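Local coordinates for protein putative aldolase (Bacteroides vulgatus ATCC 8482, PDB 3DXI) that is a putative aldolase of undetermined exact function, its N-terminal domain folding as an eight-stranded TIM barrel of the HMGL-like family, at residues 107-112 against 134-139; 160-165 against 189-194; 73-78 against 100-105; 96-101 against 126-131; 218-223 against 253-258. All blocks are in the same frame, centred on the assembly; numbering follows the deposited sequence.

Contact 1: 107-112 against 134-139; sequences AIDPQN and VMYMSK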
# COMPACT_ATOMS: atom_id res chain seq x y z
N ALA A 107 9.76 17.38 17.18
CA ALA A 107 8.40 17.20 16.66
C ALA A 107 7.74 18.55 16.84
O ALA A 107 7.52 19.00 17.96
CB ALA A 107 7.65 16.13 17.45
N ILE A 108 7.41 19.19 15.72
CA ILE A 108 6.83 20.53 15.73
C ILE A 108 5.48 20.72 15.05
O ILE A 108 5.25 20.22 13.95
CB ILE A 108 7.81 21.52 15.07
CG1 ILE A 108 9.20 21.38 15.69
CG2 ILE A 108 7.29 22.95 15.21
CD1 ILE A 108 10.29 22.08 14.90
N ASP A 109 4.60 21.46 15.71
CA ASP A 109 3.31 21.80 15.15
C ASP A 109 3.62 23.13 14.45
O ASP A 109 4.11 24.06 15.09
CB ASP A 109 2.27 22.04 16.25
CG ASP A 109 0.91 22.47 15.70
OD1 ASP A 109 0.87 23.23 14.71
OD2 ASP A 109 -0.12 22.06 16.27
N PRO A 110 3.36 23.23 13.13
CA PRO A 110 3.62 24.44 12.34
C PRO A 110 3.21 25.76 13.01
O PRO A 110 3.78 26.82 12.74
CB PRO A 110 2.86 24.18 11.03
CG PRO A 110 1.81 23.20 11.43
CD PRO A 110 2.54 22.28 12.36
N GLN A 111 2.22 25.68 13.89
CA GLN A 111 1.73 26.83 14.64
C GLN A 111 2.81 27.40 15.58
O GLN A 111 2.81 28.59 15.89
CB GLN A 111 0.51 26.39 15.46
CG GLN A 111 0.08 27.35 16.55
CD GLN A 111 -1.10 28.21 16.16
OE1 GLN A 111 -2.08 27.72 15.60
NE2 GLN A 111 -1.01 29.50 16.46
N ASN A 112 3.72 26.53 16.01
CA ASN A 112 4.80 26.90 16.92
C ASN A 112 6.19 26.92 16.28
O ASN A 112 7.20 26.77 16.98
CB ASN A 112 4.82 25.92 18.10
CG ASN A 112 3.47 25.80 18.76
OD1 ASN A 112 2.99 24.70 19.02
ND2 ASN A 112 2.85 26.94 19.05
N VAL A 134 8.20 18.78 11.06
CA VAL A 134 6.99 19.60 11.08
C VAL A 134 5.73 18.85 10.64
O VAL A 134 5.66 18.32 9.54
CB VAL A 134 7.17 20.87 10.21
CG1 VAL A 134 5.93 21.76 10.31
CG2 VAL A 134 8.43 21.62 10.67
N MSE A 135 4.74 18.84 11.52
CA MSE A 135 3.49 18.14 11.29
C MSE A 135 2.50 18.88 10.40
O MSE A 135 2.68 20.05 10.09
CB MSE A 135 2.81 17.86 12.63
CG MSE A 135 3.78 17.39 13.69
SE MSE A 135 2.98 17.09 15.43
CE MSE A 135 1.95 18.71 15.61
N TYR A 136 1.46 18.16 10.00
CA TYR A 136 0.38 18.67 9.17
C TYR A 136 0.79 19.38 7.88
O TYR A 136 0.37 20.50 7.63
CB TYR A 136 -0.50 19.62 9.99
CG TYR A 136 -0.74 19.15 11.40
CD1 TYR A 136 -1.24 17.87 11.67
CD2 TYR A 136 -0.46 19.98 12.48
CE1 TYR A 136 -1.44 17.44 12.98
CE2 TYR A 136 -0.66 19.56 13.78
CZ TYR A 136 -1.15 18.29 14.03
OH TYR A 136 -1.34 17.89 15.33
N MSE A 137 1.61 18.72 7.07
CA MSE A 137 2.04 19.32 5.82
C MSE A 137 0.83 19.56 4.91
O MSE A 137 0.91 20.33 3.96
CB MSE A 137 3.05 18.41 5.12
CG MSE A 137 2.49 17.07 4.66
SE MSE A 137 3.89 15.85 4.08
CE MSE A 137 4.27 16.67 2.36
N SER A 138 -0.28 18.91 5.22
CA SER A 138 -1.50 19.07 4.42
C SER A 138 -2.21 20.39 4.71
O SER A 138 -3.23 20.71 4.09
CB SER A 138 -2.48 17.93 4.70
OG SER A 138 -3.00 18.04 6.02
N LYS A 139 -1.69 21.16 5.66
CA LYS A 139 -2.30 22.44 6.02
C LYS A 139 -1.39 23.63 5.74
O LYS A 139 -1.82 24.79 5.85
CB LYS A 139 -2.68 22.43 7.51
CG LYS A 139 -3.59 21.29 7.91
CD LYS A 139 -4.01 21.39 9.37
CE LYS A 139 -4.96 20.26 9.75
NZ LYS A 139 -5.49 20.38 11.15
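D109 and M135 meet where the methyl end of selenomethionine M135 fits against the CA-CB corner of D109: M135 CE presses against D109 CB at 3.4 Å and approaches D109 CA just as closely. The bend of the M135 chain at its last torsion (chi3 -47°) curls CE back towards D109, and the two side chains cross at about a right angle. A second bump is the P110 ring. Its CD lies 3.2 Å from M135 O and 3.8 Å from Y136 CD2, while its CB packs on V134 CG1 at 4.0 Å, so the pyrrolidine fills the notch formed by V134, the M135 carbonyl and the Y136 ring. That ring has unlike neighbours: M135 CB lies over the centre of one face, and D109 OD2 reaches its edge, 3.6 Å from CE2, with the carboxylate plane turned 75° from the ring. In the backbone, M135 N donates to I108 O at 2.8 Å and an almost straight 175°, the last parallel strand bond before strands 103-108 and 129-134 give way to loops at the C-terminal end of the barrel. D109 OD1 accepts from Q111 N at 2.9 Å, an Asx turn that steadies the carboxylate. With OD2 lying near the plane of Y136 at the C-H rim, the negative group probably meets the positive fringe of the ring, a weakly favourable electrostatic contact.

Contact 2: 160-165 against 189-194; sequences FCMVDS and VGFHGH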
# COMPACT_ATOMS: atom_id res chain seq x y z
N PHE A 160 14.87 19.42 7.34
CA PHE A 160 13.51 19.94 7.43
C PHE A 160 12.65 18.78 6.92
O PHE A 160 12.55 18.57 5.71
CB PHE A 160 13.31 21.16 6.53
CG PHE A 160 11.93 21.74 6.62
CD1 PHE A 160 11.54 22.50 7.72
CD2 PHE A 160 10.99 21.49 5.62
CE1 PHE A 160 10.25 22.99 7.83
CE2 PHE A 160 9.68 21.98 5.72
CZ PHE A 160 9.32 22.73 6.83
N CYS A 161 12.04 18.04 7.84
CA CYS A 161 11.22 16.88 7.49
C CYS A 161 9.72 17.17 7.37
O CYS A 161 9.10 17.62 8.33
CB CYS A 161 11.46 15.77 8.52
SG CYS A 161 10.66 14.20 8.15
N MSE A 162 9.15 16.92 6.19
CA MSE A 162 7.72 17.14 5.97
C MSE A 162 6.98 15.88 6.44
O MSE A 162 7.22 14.79 5.93
CB MSE A 162 7.45 17.39 4.49
CG MSE A 162 8.30 18.49 3.87
SE MSE A 162 7.87 18.77 2.01
CE MSE A 162 8.46 17.07 1.30
N VAL A 163 6.08 16.04 7.40
CA VAL A 163 5.34 14.90 7.95
C VAL A 163 3.89 14.76 7.47
O VAL A 163 3.05 15.63 7.69
CB VAL A 163 5.34 14.95 9.49
CG1 VAL A 163 4.64 13.73 10.06
CG2 VAL A 163 6.78 15.03 9.99
N ASP A 164 3.63 13.63 6.81
CA ASP A 164 2.30 13.28 6.29
C ASP A 164 1.51 12.80 7.51
O ASP A 164 1.18 11.62 7.62
CB ASP A 164 2.47 12.18 5.24
CG ASP A 164 1.15 11.60 4.75
OD1 ASP A 164 0.13 12.33 4.73
OD2 ASP A 164 1.14 10.42 4.35
N SER A 165 1.21 13.73 8.42
CA SER A 165 0.51 13.45 9.67
C SER A 165 -0.75 12.60 9.61
O SER A 165 -0.93 11.68 10.41
CB SER A 165 0.20 14.77 10.39
OG SER A 165 1.39 15.38 10.87
N VAL A 189 15.95 18.60 2.81
CA VAL A 189 14.54 18.32 3.09
C VAL A 189 14.27 16.82 3.18
O VAL A 189 14.92 16.02 2.50
CB VAL A 189 13.63 18.92 1.99
CG1 VAL A 189 12.16 18.66 2.31
CG2 VAL A 189 13.89 20.43 1.87
N GLY A 190 13.32 16.46 4.03
CA GLY A 190 12.96 15.06 4.20
C GLY A 190 11.45 14.85 4.15
O GLY A 190 10.67 15.81 4.19
N PHE A 191 11.04 13.59 4.06
CA PHE A 191 9.63 13.23 4.01
C PHE A 191 9.37 12.03 4.92
O PHE A 191 10.12 11.05 4.92
CB PHE A 191 9.22 12.85 2.59
CG PHE A 191 7.79 12.36 2.48
CD1 PHE A 191 6.71 13.22 2.70
CD2 PHE A 191 7.53 11.02 2.19
CE1 PHE A 191 5.40 12.77 2.63
CE2 PHE A 191 6.21 10.54 2.12
CZ PHE A 191 5.14 11.42 2.34
N HIS A 192 8.30 12.13 5.70
CA HIS A 192 7.90 11.04 6.59
C HIS A 192 6.44 10.76 6.26
O HIS A 192 5.54 11.48 6.69
CB HIS A 192 8.06 11.43 8.06
CG HIS A 192 7.73 10.32 9.02
ND1 HIS A 192 8.56 9.96 10.05
CD2 HIS A 192 6.64 9.52 9.11
CE1 HIS A 192 8.01 8.97 10.73
NE2 HIS A 192 6.84 8.69 10.18
N GLY A 193 6.20 9.71 5.49
CA GLY A 193 4.84 9.40 5.11
C GLY A 193 4.17 8.38 6.00
O GLY A 193 4.83 7.56 6.64
N HIS A 194 2.84 8.45 6.06
CA HIS A 194 2.07 7.48 6.83
C HIS A 194 1.35 6.61 5.82
O HIS A 194 1.12 7.03 4.67
CB HIS A 194 1.10 8.17 7.77
CG HIS A 194 1.75 8.71 9.01
ND1 HIS A 194 1.06 9.43 9.96
CD2 HIS A 194 3.03 8.64 9.45
CE1 HIS A 194 1.89 9.78 10.93
NE2 HIS A 194 3.09 9.30 10.64
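F160 and G190 open the backbone bonds: G190 N donates to F160 O at 2.8 Å, M162 N to G190 O at 2.7 Å, H192 N to M162 O at 2.9 Å and D164 N to H192 O at 2.9 Å. G190 thus bonds the residues before and after C161, and H192 those before and after V163; with N-to-C directions 27° apart, this offset marks a parallel pair. A side-chain bond continues it past the strands: D164 OD2 takes H194 N at 3.1 Å, met on its anti side but 35° out of the carboxylate plane. D164 CG lies anti to the backbone N, which carries the carboxylate across to the H194 amide, while OD1 accepts from I169 N in the following loop. Strands 159-163 and 189-192 bracket helix 171-184 in one beta-alpha-beta unit of the TIM barrel. Apolar contacts divide by face. On the helix-facing side, M162 CE packs obliquely on V189 CG1 at 4.2 Å, and V189 also meets helix 171-184, whereas F191 turns towards helix 200-209. On the face of C161 and H192, C161 SG touches H192 CB at 3.8 Å, and H192 ND1 is hydrogen-bonded to D216 OD2 on neighbouring strand 214-217. Aromatic and weak polar contacts gather at the loop end. The H194 ring has D164 O over one face, and its ND1 makes a weak bond to S165 O, 3.0 Å and bent at 128°.

Contact 3: 73-78 against 100-105; sequences TKKIAI and LVDMIR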
# COMPACT_ATOMS: atom_id res chain seq x y z
N THR A 73 27.34 1.58 13.69
CA THR A 73 28.26 2.29 12.81
C THR A 73 27.54 3.43 12.07
O THR A 73 28.12 4.10 11.22
CB THR A 73 28.87 1.35 11.75
OG1 THR A 73 27.83 0.86 10.90
CG2 THR A 73 29.58 0.18 12.42
N LYS A 74 26.26 3.64 12.39
CA LYS A 74 25.47 4.68 11.74
C LYS A 74 25.24 5.88 12.64
O LYS A 74 25.62 5.88 13.81
CB LYS A 74 24.14 4.10 11.28
CG LYS A 74 24.29 2.83 10.45
CD LYS A 74 25.19 3.06 9.24
CE LYS A 74 25.28 1.82 8.35
NZ LYS A 74 23.94 1.38 7.84
N LYS A 75 24.61 6.93 12.10
CA LYS A 75 24.33 8.11 12.90
C LYS A 75 23.10 7.85 13.78
O LYS A 75 22.16 7.18 13.37
CB LYS A 75 24.13 9.33 12.00
CG LYS A 75 25.45 9.88 11.44
CD LYS A 75 25.24 11.15 10.65
CE LYS A 75 26.56 11.84 10.35
NZ LYS A 75 26.35 13.18 9.72
N ILE A 76 23.13 8.39 14.99
CA ILE A 76 22.05 8.18 15.94
C ILE A 76 21.29 9.47 16.25
O ILE A 76 21.89 10.55 16.39
CB ILE A 76 22.60 7.61 17.28
CG1 ILE A 76 23.33 6.30 17.02
CG2 ILE A 76 21.46 7.40 18.27
CD1 ILE A 76 22.44 5.18 16.54
N ALA A 77 19.98 9.36 16.34
CA ALA A 77 19.15 10.51 16.65
C ALA A 77 18.12 10.16 17.71
O ALA A 77 17.78 8.99 17.91
CB ALA A 77 18.43 10.98 15.38
N ILE A 78 17.66 11.19 18.42
CA ILE A 78 16.60 11.03 19.41
C ILE A 78 15.65 12.18 19.09
O ILE A 78 16.03 13.14 18.42
CB ILE A 78 17.11 11.12 20.89
CG1 ILE A 78 17.62 12.53 21.20
CG2 ILE A 78 18.16 10.05 21.16
CD1 ILE A 78 16.53 13.49 21.64
N LEU A 100 27.16 11.20 22.14
CA LEU A 100 26.50 9.91 22.01
C LEU A 100 25.44 9.93 20.91
O LEU A 100 25.16 8.91 20.27
CB LEU A 100 25.87 9.50 23.34
CG LEU A 100 26.84 9.34 24.51
CD1 LEU A 100 26.07 8.99 25.78
CD2 LEU A 100 27.86 8.26 24.18
N VAL A 101 24.84 11.10 20.71
CA VAL A 101 23.80 11.27 19.70
C VAL A 101 24.20 12.33 18.69
O VAL A 101 24.66 13.41 19.06
CB VAL A 101 22.46 11.65 20.38
CG1 VAL A 101 21.41 12.03 19.32
CG2 VAL A 101 21.97 10.48 21.22
N ASP A 102 24.02 12.01 17.41
CA ASP A 102 24.38 12.90 16.32
C ASP A 102 23.36 13.98 16.04
O ASP A 102 23.71 15.16 15.89
CB ASP A 102 24.60 12.08 15.05
CG ASP A 102 25.70 11.07 15.21
OD1 ASP A 102 26.88 11.49 15.24
OD2 ASP A 102 25.40 9.86 15.33
N MSE A 103 22.09 13.59 15.98
CA MSE A 103 21.03 14.53 15.67
C MSE A 103 19.87 14.53 16.64
O MSE A 103 19.46 13.50 17.17
CB MSE A 103 20.49 14.23 14.27
CG MSE A 103 19.31 15.09 13.87
SE MSE A 103 18.55 14.49 12.18
CE MSE A 103 19.73 15.44 10.97
N ILE A 104 19.34 15.73 16.88
CA ILE A 104 18.21 15.93 17.75
C ILE A 104 17.07 16.37 16.84
O ILE A 104 17.14 17.43 16.22
CB ILE A 104 18.46 17.05 18.78
CG1 ILE A 104 19.74 16.76 19.58
CG2 ILE A 104 17.26 17.18 19.71
CD1 ILE A 104 19.73 15.45 20.35
N ARG A 105 16.04 15.54 16.73
CA ARG A 105 14.90 15.90 15.90
C ARG A 105 13.83 16.48 16.81
O ARG A 105 13.66 16.02 17.93
CB ARG A 105 14.34 14.70 15.16
CG ARG A 105 15.31 14.08 14.18
CD ARG A 105 14.65 12.88 13.57
NE ARG A 105 14.20 13.13 12.21
CZ ARG A 105 13.31 12.38 11.58
NH1 ARG A 105 12.74 11.34 12.18
NH2 ARG A 105 13.02 12.65 10.32
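I76 O is gripped twice, by D102 N at 2.8 Å and by M103 N at 3.1 Å. Both donors stand about 20° from the carbonyl plane, though the D102 bond is the more bent, 133° at its hydrogen. D102 answers with its side chain: OD2 accepts I76 N at 2.7 Å through its anti lone pair, so one residue both donates to and accepts from I76. This double exchange binds the start of strand 75-81 to the residues leading into strand 103-108, the next parallel strand of the TIM barrel. Further along, I78 N bonds M103 O and R105 N bonds I78 O at 2.9 Å. Side chains alternate between two faces. A77 CB meets M103 CB at 4.0 Å on the inward side, where R105 also reaches D216 and E42. On the other face I78 packs against two residues: its CG1, between the backbone N and the carbonyl carbon (chi1 66°), lies alongside I104, I78 CG1 being 3.7 Å from I104 CD1, and its CG2 crosses V101 at about a right angle, 3.8 Å from V101 CG2. The K75 CB and CG methylenes likewise cross D102 at about a right angle, but the K75 amine turns to E129. R69 also salt-bridges D102 OD2; a backbone N-H and a guanidinium at one oxygen would probably stabilise the negative charge of this carboxylate.

Contact 4: 96-101 against 126-131; sequences PIIGLV and MGFEVG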
# COMPACT_ATOMS: atom_id res chain seq x y z
N PRO A 96 23.62 15.58 28.88
CA PRO A 96 24.17 14.25 29.20
C PRO A 96 24.47 13.36 28.00
O PRO A 96 25.22 12.39 28.13
CB PRO A 96 23.10 13.64 30.11
CG PRO A 96 22.45 14.85 30.74
CD PRO A 96 22.33 15.79 29.57
N ILE A 97 23.91 13.68 26.84
CA ILE A 97 24.12 12.84 25.67
C ILE A 97 25.03 13.39 24.58
O ILE A 97 25.07 12.86 23.47
CB ILE A 97 22.76 12.44 25.01
CG1 ILE A 97 22.10 13.67 24.38
CG2 ILE A 97 21.83 11.83 26.05
CD1 ILE A 97 20.75 13.38 23.73
N ILE A 98 25.78 14.45 24.88
CA ILE A 98 26.68 15.00 23.88
C ILE A 98 27.67 13.90 23.49
O ILE A 98 28.10 13.12 24.33
CB ILE A 98 27.45 16.22 24.42
CG1 ILE A 98 28.04 15.90 25.79
CG2 ILE A 98 26.52 17.43 24.51
CD1 ILE A 98 28.80 17.06 26.43
N GLY A 99 28.00 13.83 22.20
CA GLY A 99 28.93 12.81 21.74
C GLY A 99 28.32 11.44 21.54
O GLY A 99 28.88 10.61 20.83
N LEU A 100 27.16 11.20 22.14
CA LEU A 100 26.50 9.91 22.01
C LEU A 100 25.44 9.93 20.91
O LEU A 100 25.16 8.91 20.27
CB LEU A 100 25.87 9.50 23.34
CG LEU A 100 26.84 9.34 24.51
CD1 LEU A 100 26.07 8.99 25.78
CD2 LEU A 100 27.86 8.26 24.18
N VAL A 101 24.84 11.10 20.71
CA VAL A 101 23.80 11.27 19.70
C VAL A 101 24.20 12.33 18.69
O VAL A 101 24.66 13.41 19.06
CB VAL A 101 22.46 11.65 20.38
CG1 VAL A 101 21.41 12.03 19.32
CG2 VAL A 101 21.97 10.48 21.22
N MSE A 126 25.03 23.42 21.15
CA MSE A 126 25.51 22.27 21.92
C MSE A 126 26.26 21.28 21.02
O MSE A 126 26.78 20.26 21.48
CB MSE A 126 24.35 21.59 22.64
CG MSE A 126 23.72 22.47 23.72
SE MSE A 126 22.22 21.69 24.70
CE MSE A 126 23.19 20.36 25.70
N GLY A 127 26.30 21.59 19.72
CA GLY A 127 27.03 20.74 18.79
C GLY A 127 26.28 19.61 18.12
O GLY A 127 26.90 18.76 17.48
N PHE A 128 24.96 19.59 18.27
CA PHE A 128 24.14 18.54 17.67
C PHE A 128 23.65 18.94 16.29
O PHE A 128 23.56 20.13 15.98
CB PHE A 128 22.89 18.28 18.53
CG PHE A 128 23.16 17.67 19.87
CD1 PHE A 128 23.52 16.33 19.99
CD2 PHE A 128 23.01 18.42 21.03
CE1 PHE A 128 23.72 15.75 21.24
CE2 PHE A 128 23.22 17.86 22.29
CZ PHE A 128 23.57 16.52 22.40
N GLU A 129 23.34 17.95 15.46
CA GLU A 129 22.74 18.22 14.16
C GLU A 129 21.29 18.45 14.58
O GLU A 129 20.83 17.81 15.54
CB GLU A 129 22.81 16.99 13.25
CG GLU A 129 24.12 16.80 12.50
CD GLU A 129 24.17 15.45 11.79
OE1 GLU A 129 23.13 14.77 11.72
OE2 GLU A 129 25.25 15.09 11.29
N VAL A 130 20.57 19.34 13.92
CA VAL A 130 19.18 19.59 14.30
C VAL A 130 18.19 19.28 13.19
O VAL A 130 18.37 19.72 12.05
CB VAL A 130 18.96 21.05 14.75
CG1 VAL A 130 17.49 21.27 15.13
CG2 VAL A 130 19.86 21.37 15.91
N GLY A 131 17.16 18.52 13.52
CA GLY A 131 16.14 18.18 12.55
C GLY A 131 14.76 18.70 12.94
O GLY A 131 14.35 18.60 14.09
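F128 reaches across to I97 and I98 through the first torsions of all three residues. Its CG lies anti to the carbonyl carbon (chi1 -68°), which sends the ring over to the 96-101 loop; both isoleucines carry CG1 between the backbone N and the carbonyl carbon (chi1 68° for I97, 48° for I98), an unusual setting that presents I97 CG1 and I98 CG2 to the ring. F128 CZ takes both, I97 CG1 at 3.8 Å and I98 CG2 at 3.7 Å, each isoleucine side chain crossing that of F128 at about a right angle. Along the CD1-CE1 edge the ring meets carbonyl oxygens. V101 O sits at the edge, near the plane, 3.3 Å from F128 CD1 and equally near CE1, and I97 O joins it in that plane. I97 O is already engaged, accepting L100 N at 3.0 Å and V101 N at 3.3 Å in the tight turn that shapes this loop. The contact lies at the N-terminal end of the TIM barrel, where the loop after helix 90-94 enters strand 103-108 and the end of helix 113-124 leads into strand 129-134. There G127, with positive phi, closes the helix in a Schellman motif directly before F128. I104 and I123 also pack on F128, while I98 CG2 comes within 4.2 Å of M126 O at the more exposed margin.

Contact 5: 218-223 against 253-258; sequences TITGMG and NIITTF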
# COMPACT_ATOMS: atom_id res chain seq x y z
N THR A 218 10.08 2.62 8.79
CA THR A 218 10.30 1.74 9.93
C THR A 218 10.12 0.28 9.50
O THR A 218 9.43 0.01 8.52
CB THR A 218 9.32 2.04 11.09
OG1 THR A 218 7.97 1.80 10.66
CG2 THR A 218 9.45 3.49 11.54
N ILE A 219 10.75 -0.64 10.22
CA ILE A 219 10.64 -2.07 9.92
C ILE A 219 9.19 -2.53 10.12
O ILE A 219 8.62 -2.38 11.20
CB ILE A 219 11.61 -2.89 10.81
CG1 ILE A 219 13.06 -2.49 10.50
CG2 ILE A 219 11.40 -4.38 10.59
CD1 ILE A 219 13.48 -2.70 9.04
N THR A 220 8.63 -3.09 9.05
CA THR A 220 7.24 -3.56 8.96
C THR A 220 6.24 -2.42 9.08
O THR A 220 5.05 -2.65 9.28
CB THR A 220 6.88 -4.66 10.02
OG1 THR A 220 6.91 -4.11 11.34
CG2 THR A 220 7.84 -5.84 9.94
N GLY A 221 6.73 -1.18 8.94
CA GLY A 221 5.86 -0.02 9.03
C GLY A 221 5.37 0.26 10.44
O GLY A 221 4.47 1.08 10.64
N MSE A 222 5.97 -0.41 11.41
CA MSE A 222 5.59 -0.25 12.82
C MSE A 222 5.42 1.22 13.19
O MSE A 222 6.32 2.04 12.98
CB MSE A 222 6.64 -0.91 13.73
CG MSE A 222 6.26 -0.92 15.20
SE MSE A 222 7.61 -1.83 16.28
CE MSE A 222 6.55 -2.25 17.85
N GLY A 223 4.26 1.52 13.76
CA GLY A 223 3.93 2.87 14.16
C GLY A 223 2.48 2.84 14.61
O GLY A 223 1.78 1.87 14.33
N ASN A 253 15.63 -11.23 8.26
CA ASN A 253 15.83 -11.57 9.66
C ASN A 253 15.34 -10.49 10.62
O ASN A 253 14.78 -10.80 11.66
CB ASN A 253 17.31 -11.87 9.95
CG ASN A 253 17.80 -13.13 9.24
OD1 ASN A 253 17.01 -14.03 8.94
ND2 ASN A 253 19.10 -13.19 8.99
N ILE A 254 15.55 -9.22 10.27
CA ILE A 254 15.11 -8.16 11.15
C ILE A 254 13.58 -8.06 11.13
O ILE A 254 12.97 -7.67 12.12
CB ILE A 254 15.78 -6.80 10.80
CG1 ILE A 254 15.53 -5.79 11.92
CG2 ILE A 254 15.24 -6.25 9.48
CD1 ILE A 254 16.05 -6.25 13.28
N ILE A 255 12.97 -8.43 10.01
CA ILE A 255 11.51 -8.42 9.92
C ILE A 255 11.01 -9.49 10.89
O ILE A 255 10.06 -9.26 11.65
CB ILE A 255 11.02 -8.77 8.49
CG1 ILE A 255 11.25 -7.57 7.56
CG2 ILE A 255 9.55 -9.18 8.53
CD1 ILE A 255 10.92 -7.86 6.11
N THR A 256 11.64 -10.65 10.85
CA THR A 256 11.27 -11.76 11.72
C THR A 256 11.39 -11.37 13.19
O THR A 256 10.57 -11.77 14.01
CB THR A 256 12.14 -13.01 11.46
OG1 THR A 256 11.88 -13.50 10.14
CG2 THR A 256 11.83 -14.10 12.48
N THR A 257 12.42 -10.60 13.53
CA THR A 257 12.63 -10.16 14.90
C THR A 257 11.39 -9.40 15.40
O THR A 257 10.93 -9.62 16.53
CB THR A 257 13.85 -9.22 15.01
OG1 THR A 257 15.05 -9.94 14.68
CG2 THR A 257 14.00 -8.69 16.43
N PHE A 258 10.83 -8.54 14.55
CA PHE A 258 9.67 -7.73 14.90
C PHE A 258 8.32 -8.38 14.63
O PHE A 258 7.28 -7.77 14.91
CB PHE A 258 9.76 -6.39 14.16
CG PHE A 258 10.74 -5.43 14.77
CD1 PHE A 258 10.38 -4.63 15.85
CD2 PHE A 258 12.05 -5.36 14.30
CE1 PHE A 258 11.30 -3.76 16.45
CE2 PHE A 258 12.98 -4.50 14.90
CZ PHE A 258 12.60 -3.70 15.97
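I219 points its CB at I254, I255 and F258 of helix 248-265 and there divides into two branches. The CG2 methyl, anti to the backbone N, has several partners: it touches F258 CD2 at 3.9 Å and lies 4.0 Å from I254 O and 4.1 Å from I255 CA, thus lodging against the helix backbone as well as its side chains. On the other branch CG1 bends (chi2 -59°) to carry CD1 onto I254 CG2 at 4.0 Å, the two side chains crossing at about a right angle. One residue on, T220 CG2 meets I255 CG2 at 4.0 Å. These residues form the loop that leaves strand 214-217, the eighth strand of the TIM barrel, and the contact seats that loop on helix 248-265, which follows helix 231-241 in the chain. The loop is shaped from within: T218 OG1 donates to M222 O at 2.9 Å, and T220 N and O bond outward to E232 and W267. M222 meets F258 on the CD1 side, whereas I219 meets CD2. Its extended chain brings M222 SE 4.0 Å from F258 CD1 and 5.0 Å from the ring centroid, 60° off the ring normal, an oblique Met-aromatic contact. The F258 ring also packs on T9, I25 and Y29, and I255 reaches L271 of the second subunit.

From the N terminus, contact 3 closes the first loop, joining strand 75-81 to strand 103-108 around helix 90-94. Contact 4 opens before that loop is shut, sharing L100 and V101 with it, and ends on strand 129-134; E129 salt-bridges K75 between the two. Contact 1 starts further along strand 103-108, inside the span of contact 4, and closes after it, so these two cross, at opposite ends of the same strand pair and about 23 Å apart between centres. Contact 2 follows in series, closing strand 159-163 onto 189-192 and touching contact 1 through S165 and Y136. Contact 5 comes last, tying the loop after the eighth strand to helix 248-265.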